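Local structure of beta-lactamase II (Erythrobacter litoralis, 6V72) at residues V65-A68 and Q73-Q76; A107-G110 and A114-A117; S28-A31 and W35-T38; R220-S225 and E230-I235. The protein probably hydrolyses beta-lactams to substituted beta-amino acids as a zinc-dependent class B metallo-beta-lactamase. All blocks are in the same frame, centred on the assembly; numbering follows the deposited sequence.

Contact 1 of 4, residues V65-A68 and Q73-Q76. With CA (calcium ion), chain C.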
loop_
_atom_site.group_PDB
_atom_site.type_symbol
_atom_site.label_atom_id
_atom_site.label_comp_id
_atom_site.label_asym_id
_atom_site.label_seq_id
_atom_site.Cartn_x
_atom_site.Cartn_y
_atom_site.Cartn_z
ATOM N N VAL A 65 -1.833 -19.560 16.745
ATOM C CA VAL A 65 -1.931 -18.127 16.476
ATOM C C VAL A 65 -2.134 -17.972 14.979
ATOM O O VAL A 65 -1.235 -18.294 14.197
ATOM C CB VAL A 65 -0.687 -17.354 16.931
ATOM C CG1 VAL A 65 -0.861 -15.861 16.548
ATOM C CG2 VAL A 65 -0.445 -17.550 18.430
ATOM N N ASP A 66 -3.319 -17.484 14.597
ATOM C CA ASP A 66 -3.759 -17.194 13.230
ATOM C C ASP A 66 -3.979 -18.443 12.381
ATOM O O ASP A 66 -3.324 -19.483 12.556
ATOM C CB ASP A 66 -2.804 -16.212 12.536
ATOM C CG ASP A 66 -3.041 -14.781 13.004
ATOM O OD1 ASP A 66 -4.202 -14.482 13.367
ATOM O OD2 ASP A 66 -2.101 -13.959 13.019
ATOM N N THR A 67 -4.934 -18.345 11.468
ATOM C CA THR A 67 -5.165 -19.407 10.511
ATOM C C THR A 67 -4.204 -19.260 9.330
ATOM O O THR A 67 -3.464 -18.276 9.210
ATOM C CB THR A 67 -6.611 -19.383 10.020
ATOM O OG1 THR A 67 -6.829 -18.212 9.232
ATOM C CG2 THR A 67 -7.611 -19.421 11.191
ATOM N N ALA A 68 -4.205 -20.263 8.458
ATOM C CA ALA A 68 -3.538 -20.138 7.170
ATOM C C ALA A 68 -4.417 -19.346 6.210
ATOM O O ALA A 68 -5.494 -18.875 6.573
ATOM C CB ALA A 68 -3.222 -21.518 6.604
ATOM N N GLN A 73 -5.658 -25.375 4.077
ATOM C CA GLN A 73 -4.363 -25.260 4.725
ATOM C C GLN A 73 -4.517 -25.276 6.237
ATOM O O GLN A 73 -3.674 -25.838 6.952
ATOM C CB GLN A 73 -3.661 -23.976 4.283
ATOM C CG GLN A 73 -3.169 -23.976 2.844
ATOM C CD GLN A 73 -2.945 -22.561 2.335
ATOM O OE1 GLN A 73 -3.300 -21.584 2.999
ATOM N NE2 GLN A 73 -2.336 -22.443 1.160
ATOM N N THR A 74 -5.555 -24.614 6.744
ATOM C CA THR A 74 -5.749 -24.582 8.185
ATOM C C THR A 74 -6.018 -25.987 8.710
ATOM O O THR A 74 -5.506 -26.377 9.766
ATOM C CB THR A 74 -6.883 -23.614 8.528
ATOM O OG1 THR A 74 -6.514 -22.307 8.056
ATOM C CG2 THR A 74 -7.097 -23.525 10.025
ATOM N N GLU A 75 -6.769 -26.781 7.947
ATOM C CA GLU A 75 -6.981 -28.180 8.315
ATOM C C GLU A 75 -5.651 -28.928 8.399
ATOM O O GLU A 75 -5.465 -29.797 9.269
ATOM C CB GLU A 75 -7.917 -28.854 7.290
ATOM C CG GLU A 75 -9.350 -28.372 7.363
ATOM C CD GLU A 75 -10.168 -28.688 6.107
ATOM O OE1 GLU A 75 -9.673 -29.390 5.207
ATOM O OE2 GLU A 75 -11.304 -28.199 6.006
ATOM N N GLN A 76 -4.706 -28.599 7.513
ATOM C CA GLN A 76 -3.415 -29.280 7.562
ATOM C C GLN A 76 -2.630 -28.905 8.810
ATOM O O GLN A 76 -1.950 -29.756 9.386
ATOM C CB GLN A 76 -2.613 -28.993 6.294
ATOM C CG GLN A 76 -3.247 -29.686 5.098
ATOM C CD GLN A 76 -2.530 -29.454 3.788
ATOM O OE1 GLN A 76 -1.823 -28.467 3.615
ATOM N NE2 GLN A 76 -2.724 -30.383 2.840
HETATM CA CA CA C . -8.859 -31.090 3.774
HETATM O O HOH W 1 -6.709 -30.183 4.266
HETATM O O HOH W 2 -9.032 -32.414 5.677
#

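Contact 2 of 4, residues A107-G110 and A114-A117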
loop_
_atom_site.group_PDB
_atom_site.type_symbol
_atom_site.label_atom_id
_atom_site.label_comp_id
_atom_site.label_asym_id
_atom_site.label_seq_id
_atom_site.Cartn_x
_atom_site.Cartn_y
_atom_site.Cartn_z
ATOM N N ALA A 107 -12.767 -23.896 9.507
ATOM C CA ALA A 107 -11.985 -25.103 9.759
ATOM C C ALA A 107 -11.727 -25.275 11.248
ATOM O O ALA A 107 -11.816 -26.383 11.774
ATOM C CB ALA A 107 -10.659 -25.052 8.988
ATOM N N LEU A 108 -11.417 -24.184 11.954
ATOM C CA LEU A 108 -11.181 -24.328 13.384
ATOM C C LEU A 108 -12.447 -24.763 14.107
ATOM O O LEU A 108 -12.402 -25.611 15.006
ATOM C CB LEU A 108 -10.657 -23.013 13.958
ATOM C CG LEU A 108 -9.358 -22.510 13.353
ATOM C CD1 LEU A 108 -8.952 -21.229 14.069
ATOM C CD2 LEU A 108 -8.275 -23.586 13.476
ATOM N N HIS A 109 -13.586 -24.198 13.732
ATOM C CA HIS A 109 -14.810 -24.582 14.419
ATOM C C HIS A 109 -15.234 -25.998 14.071
ATOM O O HIS A 109 -15.744 -26.716 14.936
ATOM C CB HIS A 109 -15.897 -23.583 14.098
ATOM C CG HIS A 109 -15.632 -22.247 14.708
ATOM N ND1 HIS A 109 -16.308 -21.114 14.331
ATOM C CD2 HIS A 109 -14.750 -21.865 15.666
ATOM C CE1 HIS A 109 -15.887 -20.092 15.050
ATOM N NE2 HIS A 109 -14.935 -20.518 15.867
ATOM N N GLY A 110 -14.994 -26.423 12.831
ATOM C CA GLY A 110 -15.249 -27.811 12.494
ATOM C C GLY A 110 -14.431 -28.770 13.335
ATOM O O GLY A 110 -14.852 -29.904 13.578
ATOM N N ALA A 114 -11.565 -23.872 20.372
ATOM C CA ALA A 114 -11.999 -22.623 20.987
ATOM C C ALA A 114 -11.205 -21.463 20.401
ATOM O O ALA A 114 -9.987 -21.396 20.572
ATOM C CB ALA A 114 -11.784 -22.674 22.499
ATOM N N THR A 115 -11.896 -20.530 19.775
ATOM C CA THR A 115 -11.277 -19.446 19.029
ATOM C C THR A 115 -11.480 -18.126 19.759
ATOM O O THR A 115 -12.555 -17.882 20.310
ATOM C CB THR A 115 -11.890 -19.373 17.641
ATOM O OG1 THR A 115 -13.324 -19.403 17.777
ATOM C CG2 THR A 115 -11.449 -20.588 16.831
ATOM N N TRP A 116 -10.445 -17.286 19.746
ATOM C CA TRP A 116 -10.391 -16.046 20.509
ATOM C C TRP A 116 -10.037 -14.886 19.597
ATOM O O TRP A 116 -9.187 -15.029 18.716
ATOM C CB TRP A 116 -9.321 -16.155 21.626
ATOM C CG TRP A 116 -9.732 -17.090 22.705
ATOM C CD1 TRP A 116 -9.549 -18.442 22.737
ATOM C CD2 TRP A 116 -10.452 -16.748 23.887
ATOM N NE1 TRP A 116 -10.095 -18.961 23.887
ATOM C CE2 TRP A 116 -10.661 -17.942 24.610
ATOM C CE3 TRP A 116 -10.942 -15.544 24.410
ATOM C CZ2 TRP A 116 -11.329 -17.969 25.828
ATOM C CZ3 TRP A 116 -11.606 -15.575 25.616
ATOM C CH2 TRP A 116 -11.796 -16.779 26.314
ATOM N N ALA A 117 -10.663 -13.729 19.831
ATOM C CA ALA A 117 -10.348 -12.528 19.072
ATOM C C ALA A 117 -10.634 -11.301 19.920
ATOM O O ALA A 117 -11.373 -11.369 20.909
ATOM C CB ALA A 117 -11.146 -12.426 17.767
#

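Contact 3 of 4, residues S28-A31 and W35-T38. With FMT (formic acid), chain J.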
loop_
_atom_site.group_PDB
_atom_site.type_symbol
_atom_site.label_atom_id
_atom_site.label_comp_id
_atom_site.label_asym_id
_atom_site.label_seq_id
_atom_site.Cartn_x
_atom_site.Cartn_y
_atom_site.Cartn_z
ATOM N N SER A 28 8.520 -24.109 10.523
ATOM C CA SER A 28 9.880 -23.882 10.994
ATOM C C SER A 28 9.844 -23.623 12.488
ATOM O O SER A 28 8.868 -23.096 13.018
ATOM C CB SER A 28 10.574 -22.732 10.265
ATOM O OG SER A 28 9.772 -21.576 10.234
ATOM N N GLN A 29 10.907 -24.018 13.169
ATOM C CA GLN A 29 10.954 -23.917 14.616
ATOM C C GLN A 29 11.632 -22.610 15.013
ATOM O O GLN A 29 12.776 -22.348 14.611
ATOM C CB GLN A 29 11.687 -25.125 15.201
ATOM C CG GLN A 29 11.336 -25.387 16.628
ATOM C CD GLN A 29 12.100 -26.554 17.194
ATOM O OE1 GLN A 29 11.513 -27.560 17.575
ATOM N NE2 GLN A 29 13.416 -26.431 17.247
ATOM N N LEU A 30 10.924 -21.788 15.799
ATOM C CA LEU A 30 11.488 -20.549 16.321
ATOM C C LEU A 30 12.193 -20.753 17.648
ATOM O O LEU A 30 13.101 -19.984 18.000
ATOM C CB LEU A 30 10.390 -19.505 16.511
ATOM C CG LEU A 30 9.647 -19.118 15.233
ATOM C CD1 LEU A 30 8.696 -17.937 15.512
ATOM C CD2 LEU A 30 10.631 -18.806 14.107
ATOM N N ALA A 31 11.772 -21.762 18.394
ATOM C CA ALA A 31 12.330 -22.106 19.696
ATOM C C ALA A 31 11.768 -23.478 20.020
ATOM O O ALA A 31 10.845 -23.949 19.358
ATOM C CB ALA A 31 11.950 -21.085 20.773
ATOM N N TRP A 35 6.490 -23.372 16.905
ATOM C CA TRP A 35 6.504 -23.560 15.467
ATOM C C TRP A 35 5.932 -22.330 14.784
ATOM O O TRP A 35 4.940 -21.750 15.244
ATOM C CB TRP A 35 5.694 -24.786 15.070
ATOM C CG TRP A 35 6.356 -26.044 15.512
ATOM C CD1 TRP A 35 6.095 -26.745 16.651
ATOM C CD2 TRP A 35 7.432 -26.719 14.853
ATOM N NE1 TRP A 35 6.924 -27.832 16.726
ATOM C CE2 TRP A 35 7.754 -27.843 15.635
ATOM C CE3 TRP A 35 8.131 -26.500 13.662
ATOM C CZ2 TRP A 35 8.757 -28.749 15.270
ATOM C CZ3 TRP A 35 9.138 -27.399 13.303
ATOM C CH2 TRP A 35 9.439 -28.505 14.110
HETATM N N MSE A 36 6.550 -21.945 13.679
HETATM C CA MSE A 36 5.907 -21.002 12.770
HETATM C C MSE A 36 5.319 -21.758 11.603
HETATM O O MSE A 36 5.973 -22.639 11.036
HETATM C CB MSE A 36 6.878 -19.923 12.309
HETATM C CG MSE A 36 6.169 -18.820 11.534
HETATM SE SE MSE A 36 7.456 -17.447 10.979
HETATM C CE MSE A 36 7.188 -16.474 12.564
ATOM N N HIS A 37 4.041 -21.513 11.310
ATOM C CA HIS A 37 3.441 -22.064 10.107
ATOM C C HIS A 37 3.416 -20.995 9.028
ATOM O O HIS A 37 3.077 -19.835 9.292
ATOM C CB HIS A 37 2.031 -22.646 10.351
ATOM C CG HIS A 37 0.987 -21.682 10.864
ATOM N ND1 HIS A 37 0.260 -20.853 10.030
ATOM C CD2 HIS A 37 0.472 -21.508 12.108
ATOM C CE1 HIS A 37 -0.609 -20.163 10.749
ATOM N NE2 HIS A 37 -0.509 -20.550 12.010
ATOM N N THR A 38 3.768 -21.394 7.812
ATOM C CA THR A 38 3.755 -20.497 6.663
ATOM C C THR A 38 2.986 -21.151 5.531
ATOM O O THR A 38 3.228 -22.320 5.200
ATOM C CB THR A 38 5.175 -20.154 6.201
ATOM O OG1 THR A 38 5.878 -19.549 7.288
ATOM C CG2 THR A 38 5.161 -19.180 5.005
HETATM C C FMT J . 8.212 -16.072 5.921
HETATM O O1 FMT J . 7.366 -15.219 5.676
HETATM O O2 FMT J . 7.966 -17.199 6.338
HETATM O O HOH W 3 7.543 -21.557 8.452
#

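Contact 4 of 4, residues R220-S225 and E230-I235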
loop_
_atom_site.group_PDB
_atom_site.type_symbol
_atom_site.label_atom_id
_atom_site.label_comp_id
_atom_site.label_asym_id
_atom_site.label_seq_id
_atom_site.Cartn_x
_atom_site.Cartn_y
_atom_site.Cartn_z
ATOM N N ARG A 220 14.281 -10.387 21.104
ATOM C CA ARG A 220 15.135 -10.149 19.950
ATOM C C ARG A 220 14.682 -10.910 18.714
ATOM O O ARG A 220 15.249 -10.708 17.642
ATOM C CB ARG A 220 16.591 -10.506 20.275
ATOM C CG ARG A 220 17.231 -9.526 21.235
ATOM C CD ARG A 220 18.724 -9.799 21.431
ATOM N NE ARG A 220 19.562 -9.226 20.377
ATOM C CZ ARG A 220 19.959 -7.951 20.335
ATOM N NH1 ARG A 220 20.732 -7.532 19.338
ATOM N NH2 ARG A 220 19.587 -7.093 21.283
ATOM N N THR A 221 13.679 -11.768 18.820
ATOM C CA THR A 221 13.113 -12.426 17.652
ATOM C C THR A 221 11.733 -11.822 17.424
ATOM O O THR A 221 10.828 -12.013 18.241
ATOM C CB THR A 221 13.026 -13.937 17.842
ATOM O OG1 THR A 221 14.348 -14.480 17.952
ATOM C CG2 THR A 221 12.337 -14.582 16.662
ATOM N N ILE A 222 11.584 -11.081 16.332
ATOM C CA ILE A 222 10.318 -10.467 15.968
ATOM C C ILE A 222 9.760 -11.205 14.759
ATOM O O ILE A 222 10.402 -11.279 13.707
ATOM C CB ILE A 222 10.465 -8.967 15.681
ATOM C CG1 ILE A 222 11.141 -8.266 16.861
ATOM C CG2 ILE A 222 9.075 -8.356 15.352
ATOM C CD1 ILE A 222 10.415 -8.444 18.195
ATOM N N ALA A 223 8.572 -11.767 14.920
ATOM C CA ALA A 223 7.857 -12.484 13.883
ATOM C C ALA A 223 6.652 -11.659 13.455
ATOM O O ALA A 223 6.167 -10.823 14.215
ATOM C CB ALA A 223 7.400 -13.836 14.416
HETATM N N MSE A 224 6.180 -11.891 12.230
HETATM C CA MSE A 224 5.073 -11.094 11.695
HETATM C C MSE A 224 4.331 -11.825 10.593
HETATM O O MSE A 224 4.773 -12.893 10.168
HETATM C CB MSE A 224 5.578 -9.731 11.200
HETATM C CG MSE A 224 6.448 -9.806 9.945
HETATM SE SE MSE A 224 7.859 -8.459 9.985
HETATM C CE MSE A 224 9.110 -9.478 11.103
ATOM N N SER A 225 3.202 -11.264 10.134
ATOM C CA SER A 225 2.287 -12.040 9.294
ATOM C C SER A 225 2.822 -12.280 7.891
ATOM O O SER A 225 2.561 -13.339 7.318
ATOM C CB SER A 225 0.921 -11.368 9.207
ATOM O OG SER A 225 0.231 -11.483 10.448
ATOM N N GLU A 230 12.841 -11.819 12.091
ATOM C CA GLU A 230 14.110 -11.113 12.116
ATOM C C GLU A 230 14.247 -10.481 13.490
ATOM O O GLU A 230 13.621 -10.935 14.454
ATOM C CB GLU A 230 14.176 -10.112 10.950
ATOM C CG GLU A 230 13.137 -9.011 11.019
ATOM C CD GLU A 230 13.370 -7.959 9.947
ATOM O OE1 GLU A 230 14.337 -7.179 10.072
ATOM O OE2 GLU A 230 12.595 -7.931 8.972
ATOM N N GLY A 231 15.078 -9.453 13.600
ATOM C CA GLY A 231 15.288 -8.769 14.851
ATOM C C GLY A 231 14.440 -7.521 14.987
ATOM O O GLY A 231 13.487 -7.287 14.231
ATOM N N ARG A 232 14.810 -6.685 15.959
ATOM C CA ARG A 232 13.979 -5.527 16.261
ATOM C C ARG A 232 14.054 -4.436 15.201
ATOM O O ARG A 232 13.287 -3.471 15.283
ATOM C CB ARG A 232 14.332 -4.975 17.642
ATOM C CG ARG A 232 14.032 -5.961 18.760
ATOM C CD ARG A 232 14.167 -5.351 20.138
ATOM N NE ARG A 232 13.126 -4.401 20.532
ATOM C CZ ARG A 232 12.021 -4.735 21.188
ATOM N NH1 ARG A 232 11.150 -3.794 21.556
ATOM N NH2 ARG A 232 11.777 -6.015 21.465
ATOM N N LYS A 233 14.936 -4.557 14.203
ATOM C CA LYS A 233 14.887 -3.623 13.082
ATOM C C LYS A 233 13.509 -3.588 12.429
ATOM O O LYS A 233 13.104 -2.548 11.905
ATOM C CB LYS A 233 15.952 -3.965 12.039
ATOM C CG LYS A 233 16.159 -2.820 11.035
ATOM C CD LYS A 233 17.021 -3.211 9.851
ATOM C CE LYS A 233 17.589 -1.970 9.172
ATOM N NZ LYS A 233 18.562 -2.319 8.101
ATOM N N ALA A 234 12.759 -4.699 12.464
ATOM C CA ALA A 234 11.404 -4.679 11.921
ATOM C C ALA A 234 10.530 -3.679 12.664
ATOM O O ALA A 234 9.723 -2.971 12.048
ATOM C CB ALA A 234 10.777 -6.080 12.003
ATOM N N ILE A 235 10.684 -3.598 13.991
ATOM C CA ILE A 235 9.942 -2.602 14.762
ATOM C C ILE A 235 10.410 -1.202 14.402
ATOM O O ILE A 235 9.598 -0.287 14.209
ATOM C CB ILE A 235 10.106 -2.856 16.269
ATOM C CG1 ILE A 235 9.567 -4.231 16.660
ATOM C CG2 ILE A 235 9.416 -1.774 17.069
ATOM C CD1 ILE A 235 9.837 -4.554 18.141
#

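Contact 1 of 4, residues V65-A68 and Q73-Q76
The carboxamide of Gln-73 meets Ala-68 through its oxygen end, OE1 lying 3.6 Å from the Ala-68 CB methyl, while NE2 turns to Glu-24. Nearer the helix backbone the fit is closer still: Ala-68 CB packs against Gln-73 CB at 3.4 Å. The Glu-75 carboxylate takes no part in the packing on the loop and binds the calcium ion through OE1 at 2.4 Å, beside two waters and Glu-72.

Thr-74 makes the polar link. With OG1 anti to its carbonyl carbon (chi1 -60°), the hydroxyl projects to the loop, and Ala-68 N donates to OG1 over 3.1 Å in a bent bond (139°). OG1 in turn donates to Thr-70 O, four residues back, just before the helix begins. Thr-67 CB rests 3.5 Å from Thr-74 OG1, and its own hydroxyl donates to the next residue, onto a lone pair of Ala-68 O.

The link joins the exit of strand 61-65 to helix 71-84 in the metallo-beta-lactamase fold. One buried hydroxyl thus works as both acceptor and donor, satisfying the Ala-68 amide within an otherwise apolar contact and tying the loop to the first turn of the helix through neutral groups.

Contact 2 of 4, residues A107-G110 and A114-A117
Leu-108 and His-109, near the end of helix 105-110, stand opposite Thr-115 and Ala-114 of strand 114-117; Leu-108 CA lies 7.5 Å from Thr-115 CA. At that spacing the backbones do not bond to each other; the strand spends its hydrogen bonds on its sheet neighbours, bonding to Ala-92 and Val-94 on one side and to Asn-135 and Ile-137 on the other. Side chains therefore bridge the gap, and Thr-115 receives both of them.

The imidazole of His-109 reaches across at about a right angle to the threonine side chain. Its NE2 lies 2.7 Å from Thr-115 OG1, which sits at the ring edge in the ring plane, and the bond is nearly straight (163°); either atom could be the donor. Thr-115 holds OG1 between its backbone N and carbonyl carbon (chi1 49°), a rotation that lifts the hydroxyl to the histidine and directs CG2 to the helix. The hydroxyl oxygen also accepts from Arg-134 N, so two bonds grip it and fix its rotation. The CG2 methyl packs beside the imidazole and on the leucine: it is 3.8 Å from Leu-108 CD1, equally far from Leu-108 CB, and 3.6 Å from His-109 NE2. Behind this, Leu-108 packs on Val-78 of helix 71-84.

Strands 89-93 and 114-117 are parallel neighbours in the large sheet with helix 105-110 between them in sequence, a beta-alpha-beta crossover. The same connection carries the known zinc ligands His-96, His-98 and Asp-100 (no zinc is bound here, and residues 98-103 are not modelled), the HxHxD motif of the metallo-beta-lactamase superfamily.

Contact 3 of 4, residues S28-A31 and W35-T38
Ser-28 and Met-36, a selenomethionine, form an antiparallel hydrogen-bonded pair: Met-36 N donates to Ser-28 O at 2.7 Å, almost in line with the carbonyl, and Ser-28 N returns a bond to Met-36 O at 3.0 Å. The next pair, Gln-29 with Trp-35, is non-hydrogen-bonded, and its side chains meet on the other face of the hairpin. There Gln-29 CB makes a CH-pi contact over the six-membered ring of Trp-35, 4.2 Å from its centroid and 20° off the normal. Gln-29 OE1 lies 3.8 Å from Trp-35 CZ2, its amide tilted 51° to the indole.

On the face of Ser-28 and Met-36, Leu-30 CD1 touches Met-36 CE at 3.6 Å; the bend at chi3 (-90°) brings that methyl over. Leu-30 and Ala-31 both face Val-34, a classic beta bulge, where the chain turns a corner.

Farther out, Trp-80 meets the indole edge-to-face, and Pro-229 packs on both Leu-30 and Met-36. One water joins Ser-28 OG, Met-36 O and Thr-38 OG1.

Beyond its two backbone bonds, the hairpin between strands 25-29 and 34-41 gains a CH-pi contact on the Trp-35 face, and on the Ser-28 face a water that gives Met-36 O a second donor.

Contact 4 of 4, residues R220-S225 and E230-I235
Glu-230 pairs with Ile-222 in a single antiparallel bridge: Glu-230 N donates to Ile-222 O at 3.0 Å, and Ile-222 N to Glu-230 O at 2.8 Å. The Glu-230 side chain turns from the strand, its OE2 taking the amide of Gly-189, although CG still grazes Met-224 CE. At Gly-231 the backbone stays close, CA giving a CA-H...O contact to Arg-220 O (3.4 Å).

Here the chain diverges from strand 221-223, an edge strand of the smaller sheet, and enters helix 233-243, the C-terminal helix, which lies against this sheet in the alpha-beta-beta-alpha sandwich of the superfamily. Arg-232 marks the turn. Its CG passes 4.2 Å from Ile-222 CG1, and a bend at chi3 (72°) carries the guanidinium back, where NH2 is bonded to both Phe-216 O and Ala-219 O.

In the helix, Ala-234 CB meets the methyl of Met-224, a selenomethionine, CE lying 3.9 Å away. Ile-235 CD1 comes 3.9 Å from Ile-222 CD1, the two side chains crossing at about a right angle; the same methyl sits 3.7 Å above the centre of one face of the Arg-232 guanidinium, while Val-209, Phe-212 and Ala-213 of helix 205-215 pack around Ile-235.

Contacts 1 and 2 are neighbours, their centres about 10 Å apart, and Leu-108 joins them: its CD2 lies 3.6 Å from Thr-74 CG2 and its CD1 3.7 Å from Thr-67 CG2. Contact 3 meets contact 1 through His-37, whose NE2 probably bonds Val-65 O at 3.2 Å, and meets contact 4 where the end of Met-36 touches Ala-223. Contacts 2 and 4 lie on opposite sides of the chain's centre, about 27 Å between centres. The zinc site, empty in this model, lies near three of them: by side chain, Thr-67 is about 7 Å from His-96, while Met-224 and Met-36 are about 6 and 10 Å from His-226.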